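Local coordinates for pyoverdine synthetase F (Pseudomonas aeruginosa PAO1, PDB 6CUL), which is of unassigned function, an alpha/beta protein with a Rossmann-like domain built round a mixed sheet, here with FGD bound, at residues A[35-40]-A[86-91]; A[53-58]-A[100-105]; A[235-240]-A[261-266]. One frame throughout, in Å; residues are numbered along the deposited sequence.

Contact 1 (A[35-40]-A[86-91]); sequences SVLESL and WFYPAD
E38 and Y88 face each other where the first turn of helix 36-46 meets the irregular loop 86-91. The helix packs against the central sheet of a Rossmann-like alpha/beta domain, and the loop crosses its N-terminal end without forming a backbone bond to it. Y88 and E38 contribute nearly equal shares of the buried surface, and their CA atoms, 6.5 Å apart, set the register. The E38 chain runs out extended, CG anti to the backbone N (chi1 -167°), which carries the carboxylate across the gap to the start of the Y88 side chain and to the proline after it. OE1 lies 4.0 Å from Y88 CB, a plain van der Waals contact; its hydrogen bond is with the hydroxyl of Y32. OE2 instead comes within 3.3 Å of P89 CD, with the proline side chain lying roughly at a right angle to the glutamate. The carboxylate plane is turned 73° from that of the Y88 ring, far from a parallel stack. Y88 holds CG between its backbone N and carbonyl carbon (chi1 52°), and this sends the phenol away from the helix turn toward N100, whose OD1 is hydrogen-bonded to its OH. L37 reaches the same ring in passing with one methyl: CD2 stands 4.2 Å from Y88 CE2, approaching obliquely. L37 also packs on Y8 of strand 6-9, an inner strand of the sheet, and the leucine thereby joins loop to sheet. At the very start of the helix S35 comes near the loop through F87 O, but its hydroxyl serves as N-cap: S35 OG accepts from E38 N over 3.0 Å.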
loop_
_atom_site.group_PDB
_atom_site.type_symbol
_atom_site.label_atom_id
_atom_site.label_comp_id
_atom_site.label_asym_id
_atom_site.label_seq_id
_atom_site.Cartn_x
_atom_site.Cartn_y
_atom_site.Cartn_z
ATOM N N SER A 35 7.223 6.978 2.381
ATOM C CA SER A 35 6.023 6.244 2.270
ATOM C C SER A 35 5.136 6.679 1.145
ATOM O O SER A 35 5.299 7.692 0.577
ATOM C CB SER A 35 5.255 6.284 3.544
ATOM O OG SER A 35 4.647 7.473 3.742
ATOM N N VAL A 36 4.219 5.819 0.805
ATOM C CA VAL A 36 3.225 6.116 -0.180
ATOM C C VAL A 36 2.357 7.280 0.258
ATOM O O VAL A 36 2.015 8.058 -0.544
ATOM C CB VAL A 36 2.368 4.932 -0.478
ATOM C CG1 VAL A 36 1.282 5.294 -1.426
ATOM C CG2 VAL A 36 3.196 3.848 -1.061
ATOM N N LEU A 37 1.977 7.343 1.518
ATOM C CA LEU A 37 1.223 8.437 2.042
ATOM C C LEU A 37 1.998 9.741 2.027
ATOM O O LEU A 37 1.478 10.727 1.708
ATOM C CB LEU A 37 0.730 8.108 3.433
ATOM C CG LEU A 37 -0.242 9.060 4.103
ATOM C CD1 LEU A 37 -1.542 9.033 3.385
ATOM C CD2 LEU A 37 -0.456 8.792 5.575
ATOM N N GLU A 38 3.258 9.709 2.353
ATOM C CA GLU A 38 4.053 10.919 2.311
ATOM C C GLU A 38 4.125 11.476 0.905
ATOM O O GLU A 38 4.071 12.639 0.748
ATOM C CB GLU A 38 5.439 10.736 2.872
ATOM C CG GLU A 38 6.113 12.045 3.107
ATOM C CD GLU A 38 7.316 11.948 3.952
ATOM O OE1 GLU A 38 7.750 10.878 4.197
ATOM O OE2 GLU A 38 7.832 12.944 4.390
ATOM N N SER A 39 4.254 10.619 -0.074
ATOM C CA SER A 39 4.255 11.084 -1.386
ATOM C C SER A 39 2.921 11.719 -1.758
ATOM O O SER A 39 2.949 12.673 -2.412
ATOM C CB SER A 39 4.667 10.015 -2.382
ATOM O OG SER A 39 5.255 10.637 -3.430
ATOM N N LEU A 40 1.813 11.125 -1.377
ATOM C CA LEU A 40 0.467 11.628 -1.589
ATOM C C LEU A 40 0.199 12.922 -0.865
ATOM O O LEU A 40 -0.451 13.740 -1.358
ATOM C CB LEU A 40 -0.560 10.579 -1.245
ATOM C CG LEU A 40 -1.992 10.747 -1.573
ATOM C CD1 LEU A 40 -2.135 10.919 -3.036
ATOM C CD2 LEU A 40 -2.780 9.559 -1.136
ATOM N N TRP A 86 9.325 7.204 13.142
ATOM C CA TRP A 86 7.923 7.245 12.757
ATOM C C TRP A 86 7.826 7.014 11.264
ATOM O O TRP A 86 8.748 7.221 10.582
ATOM C CB TRP A 86 7.252 8.546 13.204
ATOM C CG TRP A 86 5.754 8.567 13.172
ATOM C CD1 TRP A 86 5.022 9.449 12.567
ATOM C CD2 TRP A 86 4.848 7.604 13.720
ATOM N NE1 TRP A 86 3.726 9.165 12.695
ATOM C CE2 TRP A 86 3.582 8.020 13.396
ATOM C CE3 TRP A 86 4.987 6.449 14.469
ATOM C CZ2 TRP A 86 2.468 7.361 13.804
ATOM C CZ3 TRP A 86 3.888 5.804 14.850
ATOM C CH2 TRP A 86 2.652 6.257 14.531
ATOM N N PHE A 87 6.665 6.630 10.792
ATOM C CA PHE A 87 6.417 6.336 9.364
ATOM C C PHE A 87 6.609 7.458 8.309
ATOM O O PHE A 87 6.643 7.200 7.167
ATOM C CB PHE A 87 5.028 5.734 9.209
ATOM C CG PHE A 87 4.823 4.518 9.990
ATOM C CD1 PHE A 87 4.499 4.581 11.293
ATOM C CD2 PHE A 87 4.974 3.325 9.432
ATOM C CE1 PHE A 87 4.331 3.471 12.040
ATOM C CE2 PHE A 87 4.811 2.205 10.153
ATOM C CZ PHE A 87 4.494 2.276 11.468
ATOM N N TYR A 88 6.613 8.647 8.806
ATOM C CA TYR A 88 6.765 9.898 8.160
ATOM C C TYR A 88 7.148 10.884 9.276
ATOM O O TYR A 88 7.084 10.561 10.421
ATOM C CB TYR A 88 5.475 10.318 7.417
ATOM C CG TYR A 88 4.230 10.284 8.236
ATOM C CD1 TYR A 88 4.030 11.167 9.224
ATOM C CD2 TYR A 88 3.284 9.349 8.038
ATOM C CE1 TYR A 88 2.916 11.131 9.978
ATOM C CE2 TYR A 88 2.177 9.303 8.782
ATOM C CZ TYR A 88 2.006 10.207 9.761
ATOM O OH TYR A 88 0.897 10.192 10.526
ATOM N N PRO A 89 7.564 12.083 8.937
ATOM C CA PRO A 89 7.870 12.895 10.092
ATOM C C PRO A 89 6.633 13.186 10.887
ATOM O O PRO A 89 5.769 13.749 10.334
ATOM C CB PRO A 89 8.369 14.160 9.482
ATOM C CG PRO A 89 8.893 13.772 8.198
ATOM C CD PRO A 89 8.062 12.672 7.712
ATOM N N ALA A 90 6.667 12.993 12.180
ATOM C CA ALA A 90 5.530 13.192 13.066
ATOM C C ALA A 90 4.916 14.572 12.941
ATOM O O ALA A 90 3.751 14.731 13.217
ATOM C CB ALA A 90 5.933 12.956 14.477
ATOM N N ASP A 91 5.687 15.511 12.458
ATOM C CA ASP A 91 5.171 16.815 12.232
ATOM C C ASP A 91 4.527 17.037 10.823
ATOM O O ASP A 91 4.124 18.121 10.570
ATOM C CB ASP A 91 6.264 17.807 12.542
ATOM C CG ASP A 91 7.441 17.630 11.695
ATOM O OD1 ASP A 91 7.206 17.217 10.589
ATOM O OD2 ASP A 91 8.578 17.901 12.085
#

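Contact 2 (A[53-58]-A[100-105]); sequences YELVGV and NDLLLS
With CG swung opposite its own carbonyl carbon (chi1 -55°), L102 lays its branches across strand 55-58, while V58, one methyl anti to N and the other anti to the carbonyl carbon, straddles the space between L102 and L103. L102 CD2 comes within 3.2 Å of V56 O, a close methyl-carbonyl contact, and the second branch, CD1, reaches L55 CD2 at 4.2 Å. V58 CG2 meets L102 CB at about a right angle between the side chains, and V58 CG1 packs 3.8 Å from L103 CD2. V58 is also gripped at both ends of its backbone. V58 N donates to L102 O over 2.9 Å, fairly straight at 154°. V58 O takes L104 N at 3.0 Å from above its carbonyl plane, 52° out of it, and in addition L103 CA at 3.3 Å through a C-H...O contact. V58 thus bonds to the residues before and after its bridge partner L103, the usual pattern of parallel strands. L55 also rests on L37 and L44 of helix 36-46. Short strand 103-105 is the outermost strand on this side of the mixed sheet, added beside strand 55-60 in a Rossmann-like alpha/beta domain.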
loop_
_atom_site.group_PDB
_atom_site.type_symbol
_atom_site.label_atom_id
_atom_site.label_comp_id
_atom_site.label_asym_id
_atom_site.label_seq_id
_atom_site.Cartn_x
_atom_site.Cartn_y
_atom_site.Cartn_z
ATOM N N TYR A 53 -8.998 16.607 -4.462
ATOM C CA TYR A 53 -9.305 15.747 -3.352
ATOM C C TYR A 53 -8.970 16.299 -1.967
ATOM O O TYR A 53 -8.174 17.152 -1.802
ATOM C CB TYR A 53 -8.511 14.467 -3.514
ATOM C CG TYR A 53 -8.802 13.582 -4.683
ATOM C CD1 TYR A 53 -9.901 12.846 -4.719
ATOM C CD2 TYR A 53 -7.907 13.430 -5.713
ATOM C CE1 TYR A 53 -10.161 12.016 -5.748
ATOM C CE2 TYR A 53 -8.175 12.584 -6.775
ATOM C CZ TYR A 53 -9.313 11.890 -6.775
ATOM O OH TYR A 53 -9.635 11.053 -7.747
ATOM N N GLU A 54 -9.623 15.795 -0.964
ATOM C CA GLU A 54 -9.244 16.143 0.369
ATOM C C GLU A 54 -8.997 14.828 1.048
ATOM O O GLU A 54 -9.872 14.009 1.052
ATOM C CB GLU A 54 -10.313 16.897 1.094
ATOM C CG GLU A 54 -9.742 17.555 2.314
ATOM C CD GLU A 54 -10.779 18.043 3.236
ATOM O OE1 GLU A 54 -11.898 17.963 2.929
ATOM O OE2 GLU A 54 -10.473 18.499 4.257
ATOM N N LEU A 55 -7.834 14.606 1.627
ATOM C CA LEU A 55 -7.628 13.351 2.274
ATOM C C LEU A 55 -8.434 13.443 3.596
ATOM O O LEU A 55 -8.255 14.343 4.393
ATOM C CB LEU A 55 -6.156 13.123 2.485
ATOM C CG LEU A 55 -5.751 11.919 3.323
ATOM C CD1 LEU A 55 -6.016 10.625 2.641
ATOM C CD2 LEU A 55 -4.311 12.041 3.724
ATOM N N VAL A 56 -9.341 12.514 3.821
ATOM C CA VAL A 56 -10.160 12.645 5.002
ATOM C C VAL A 56 -9.794 11.766 6.166
ATOM O O VAL A 56 -9.799 12.215 7.251
ATOM C CB VAL A 56 -11.658 12.630 4.668
ATOM C CG1 VAL A 56 -11.984 13.793 3.790
ATOM C CG2 VAL A 56 -12.071 11.335 4.034
ATOM N N GLY A 57 -9.436 10.537 5.944
ATOM C CA GLY A 57 -9.033 9.703 7.032
ATOM C C GLY A 57 -7.897 8.804 6.681
ATOM O O GLY A 57 -7.783 8.396 5.582
ATOM N N VAL A 58 -7.063 8.490 7.637
ATOM C CA VAL A 58 -5.943 7.603 7.367
ATOM C C VAL A 58 -6.073 6.390 8.286
ATOM O O VAL A 58 -5.473 6.320 9.311
ATOM C CB VAL A 58 -4.547 8.279 7.565
ATOM C CG1 VAL A 58 -3.439 7.295 7.314
ATOM C CG2 VAL A 58 -4.354 9.475 6.660
ATOM N N ASN A 100 -0.881 13.421 11.455
ATOM C CA ASN A 100 -1.103 12.499 12.584
ATOM C C ASN A 100 -2.499 12.549 13.179
ATOM O O ASN A 100 -3.018 11.567 13.588
ATOM C CB ASN A 100 -0.055 12.677 13.633
ATOM C CG ASN A 100 1.236 12.114 13.207
ATOM O OD1 ASN A 100 1.344 10.938 13.102
ATOM N ND2 ASN A 100 2.200 12.946 12.911
ATOM N N ASP A 101 -3.115 13.694 13.115
ATOM C CA ASP A 101 -4.442 13.841 13.520
ATOM C C ASP A 101 -5.378 13.026 12.655
ATOM O O ASP A 101 -6.436 12.865 13.046
ATOM C CB ASP A 101 -4.833 15.299 13.541
ATOM C CG ASP A 101 -3.950 16.150 14.425
ATOM O OD1 ASP A 101 -3.133 15.710 15.189
ATOM O OD2 ASP A 101 -4.065 17.318 14.316
ATOM N N LEU A 102 -5.020 12.579 11.493
ATOM C CA LEU A 102 -5.950 11.760 10.725
ATOM C C LEU A 102 -5.881 10.252 10.895
ATOM O O LEU A 102 -6.578 9.604 10.248
ATOM C CB LEU A 102 -5.857 12.069 9.249
ATOM C CG LEU A 102 -6.026 13.476 8.773
ATOM C CD1 LEU A 102 -5.450 13.624 7.399
ATOM C CD2 LEU A 102 -7.465 13.851 8.801
ATOM N N LEU A 103 -5.035 9.739 11.727
ATOM C CA LEU A 103 -4.957 8.338 11.904
ATOM C C LEU A 103 -6.212 7.737 12.546
ATOM O O LEU A 103 -6.692 8.281 13.524
ATOM C CB LEU A 103 -3.769 8.058 12.780
ATOM C CG LEU A 103 -2.410 8.272 12.147
ATOM C CD1 LEU A 103 -1.323 7.869 13.091
ATOM C CD2 LEU A 103 -2.328 7.486 10.893
ATOM N N LEU A 104 -6.705 6.636 12.004
ATOM C CA LEU A 104 -7.853 5.902 12.501
ATOM C C LEU A 104 -7.600 4.425 12.570
ATOM O O LEU A 104 -7.038 3.886 11.666
ATOM C CB LEU A 104 -9.015 6.030 11.551
ATOM C CG LEU A 104 -9.737 7.331 11.539
ATOM C CD1 LEU A 104 -10.911 7.291 10.615
ATOM C CD2 LEU A 104 -10.206 7.554 12.925
ATOM N N SER A 105 -8.037 3.755 13.613
ATOM C CA SER A 105 -7.854 2.356 13.647
ATOM C C SER A 105 -9.197 1.712 13.558
ATOM O O SER A 105 -10.054 2.049 14.334
ATOM C CB SER A 105 -7.191 1.868 14.900
ATOM O OG SER A 105 -6.690 0.561 14.718
#

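Contact 3 (A[235-240]-A[261-266])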
loop_
_atom_site.group_PDB
_atom_site.type_symbol
_atom_site.label_atom_id
_atom_site.label_comp_id
_atom_site.label_asym_id
_atom_site.label_seq_id
_atom_site.Cartn_x
_atom_site.Cartn_y
_atom_site.Cartn_z
ATOM N N HIS A 235 -5.138 2.754 -14.134
ATOM C CA HIS A 235 -3.996 3.467 -14.618
ATOM C C HIS A 235 -2.754 2.683 -14.304
ATOM O O HIS A 235 -2.657 2.125 -13.252
ATOM C CB HIS A 235 -3.919 4.878 -14.077
ATOM C CG HIS A 235 -2.759 5.656 -14.579
ATOM N ND1 HIS A 235 -2.493 5.796 -15.903
ATOM C CD2 HIS A 235 -1.768 6.282 -13.934
ATOM C CE1 HIS A 235 -1.409 6.508 -16.056
ATOM N NE2 HIS A 235 -0.947 6.815 -14.876
ATOM N N ASP A 236 -1.841 2.661 -15.248
ATOM C CA ASP A 236 -0.649 1.890 -15.127
ATOM C C ASP A 236 0.657 2.545 -15.531
ATOM O O ASP A 236 0.675 3.238 -16.467
ATOM C CB ASP A 236 -0.827 0.692 -15.995
ATOM C CG ASP A 236 -0.407 -0.525 -15.354
ATOM O OD1 ASP A 236 -0.068 -0.498 -14.189
ATOM O OD2 ASP A 236 -0.435 -1.542 -16.027
ATOM N N VAL A 237 1.716 2.272 -14.792
ATOM C CA VAL A 237 3.040 2.774 -15.051
ATOM C C VAL A 237 4.050 1.641 -14.983
ATOM O O VAL A 237 3.891 0.787 -14.243
ATOM C CB VAL A 237 3.439 3.951 -14.130
ATOM C CG1 VAL A 237 4.821 4.514 -14.409
ATOM C CG2 VAL A 237 2.480 5.069 -14.294
ATOM N N LEU A 238 5.047 1.713 -15.826
ATOM C CA LEU A 238 6.063 0.743 -15.913
ATOM C C LEU A 238 7.325 1.384 -16.255
ATOM O O LEU A 238 7.776 1.265 -17.315
ATOM C CB LEU A 238 5.678 -0.286 -16.963
ATOM C CG LEU A 238 6.645 -1.396 -17.234
ATOM C CD1 LEU A 238 6.908 -2.270 -16.043
ATOM C CD2 LEU A 238 6.265 -2.215 -18.447
ATOM N N LYS A 239 7.904 2.074 -15.334
ATOM C CA LYS A 239 9.139 2.775 -15.552
ATOM C C LYS A 239 10.353 2.414 -14.666
ATOM O O LYS A 239 11.230 3.189 -14.506
ATOM C CB LYS A 239 8.832 4.245 -15.436
ATOM C CG LYS A 239 7.847 4.668 -16.438
ATOM C CD LYS A 239 7.691 6.116 -16.500
ATOM C CE LYS A 239 6.756 6.528 -17.596
ATOM N NZ LYS A 239 5.322 6.321 -17.367
ATOM N N THR A 240 10.378 1.240 -14.096
ATOM C CA THR A 240 11.438 0.878 -13.210
ATOM C C THR A 240 12.383 -0.158 -13.811
ATOM O O THR A 240 12.040 -1.283 -13.900
ATOM C CB THR A 240 10.843 0.350 -11.923
ATOM O OG1 THR A 240 9.706 1.102 -11.564
ATOM C CG2 THR A 240 11.815 0.466 -10.851
ATOM N N PHE A 261 4.701 6.204 -7.161
ATOM C CA PHE A 261 4.163 7.440 -6.802
ATOM C C PHE A 261 3.438 8.036 -8.036
ATOM O O PHE A 261 2.366 8.507 -7.930
ATOM C CB PHE A 261 5.215 8.336 -6.122
ATOM C CG PHE A 261 5.758 7.771 -4.855
ATOM C CD1 PHE A 261 5.045 6.865 -4.144
ATOM C CD2 PHE A 261 6.969 8.117 -4.407
ATOM C CE1 PHE A 261 5.520 6.341 -3.015
ATOM C CE2 PHE A 261 7.465 7.587 -3.274
ATOM C CZ PHE A 261 6.729 6.707 -2.563
ATOM N N PRO A 262 4.043 7.924 -9.209
ATOM C CA PRO A 262 3.380 8.441 -10.398
ATOM C C PRO A 262 2.079 7.753 -10.729
ATOM O O PRO A 262 1.139 8.423 -11.037
ATOM C CB PRO A 262 4.405 8.233 -11.489
ATOM C CG PRO A 262 5.680 8.094 -10.789
ATOM C CD PRO A 262 5.391 7.451 -9.503
ATOM N N ALA A 263 2.022 6.468 -10.637
ATOM C CA ALA A 263 0.807 5.833 -10.941
ATOM C C ALA A 263 -0.287 6.244 -9.990
ATOM O O ALA A 263 -1.354 6.455 -10.419
ATOM C CB ALA A 263 0.972 4.328 -10.983
ATOM N N LEU A 264 -0.026 6.317 -8.712
ATOM C CA LEU A 264 -1.044 6.702 -7.835
ATOM C C LEU A 264 -1.531 8.112 -8.115
ATOM O O LEU A 264 -2.671 8.317 -8.073
ATOM C CB LEU A 264 -0.610 6.535 -6.400
ATOM C CG LEU A 264 -1.359 7.247 -5.306
ATOM C CD1 LEU A 264 -2.727 6.707 -5.072
ATOM C CD2 LEU A 264 -0.493 7.309 -4.097
ATOM N N HIS A 265 -0.661 9.068 -8.323
ATOM C CA HIS A 265 -1.111 10.401 -8.646
ATOM C C HIS A 265 -1.794 10.557 -10.017
ATOM O O HIS A 265 -2.840 11.066 -10.098
ATOM C CB HIS A 265 0.006 11.390 -8.504
ATOM C CG HIS A 265 0.845 11.197 -7.272
ATOM N ND1 HIS A 265 2.089 11.747 -7.132
ATOM C CD2 HIS A 265 0.657 10.426 -6.187
ATOM C CE1 HIS A 265 2.611 11.353 -6.002
ATOM N NE2 HIS A 265 1.766 10.548 -5.414
ATOM N N GLU A 266 -1.217 10.047 -11.067
ATOM C CA GLU A 266 -1.859 10.109 -12.340
ATOM C C GLU A 266 -3.170 9.373 -12.317
ATOM O O GLU A 266 -4.069 9.863 -12.861
ATOM C CB GLU A 266 -1.016 9.549 -13.450
ATOM C CG GLU A 266 0.017 10.488 -14.006
ATOM C CD GLU A 266 0.688 9.957 -15.232
ATOM O OE1 GLU A 266 1.145 8.823 -15.263
ATOM O OE2 GLU A 266 0.735 10.702 -16.179
#
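H235 and E266 meet where the edge strand 233-241 packs against helix 248-271, which covers the central sheet of the alpha/beta domain. The short segments run nearly antiparallel, their axes 158° apart in direction and 7.6 Å at closest approach. E266 can be followed outward from the helix. Its CB sits above the plane of the H235 imidazole, out past the NE2-CD2 bond, a tight 3.1 Å from H235 NE2. CG, opposite the E266 carbonyl carbon, steps further off, to 3.9 Å from H235 NE2, and CD returns to 3.6 Å from the same nitrogen. At the tip, OE1 takes the hydrogen bond: H235 NE2 donates over 2.9 Å, bent to 149°. The oxygen sits near the ring plane, whereas the carboxylate, turned 79° from the ring, is met from above its own plane. K239 NZ lies nearby without touching E266 OE1, and its opposite charge may weakly favour the carboxylate form. The ring edge has a second neighbour in A263 O, which faces CD2. Deeper in, V237 CG2 rests on A263 CB at 3.7 Å.

How the contacts relate
Contacts 1 and 2 interleave along the chain, and their centres lie 12 Å apart. N100 joins them: its OD1 is 2.7 Å from Y88 OH and 3.0 Å from W86 NE1, both probable hydrogen bonds. L37 CD2 also packs on V58 CG1 at 3.8 Å, tying helix 36-46 to the strand pair. Contact 3 follows later in the chain and meets contact 1 helix to helix, with V36 CA 3.7 Å from F261 CE1. Contacts 2 and 3 do not touch; their centres are about 23 Å apart, at the two outermost strands of the same sheet. The FGD pocket, with R68, K72, Y110 and R112, lies outside all three contacts; the F87 side chain is about 10 Å from the ligand.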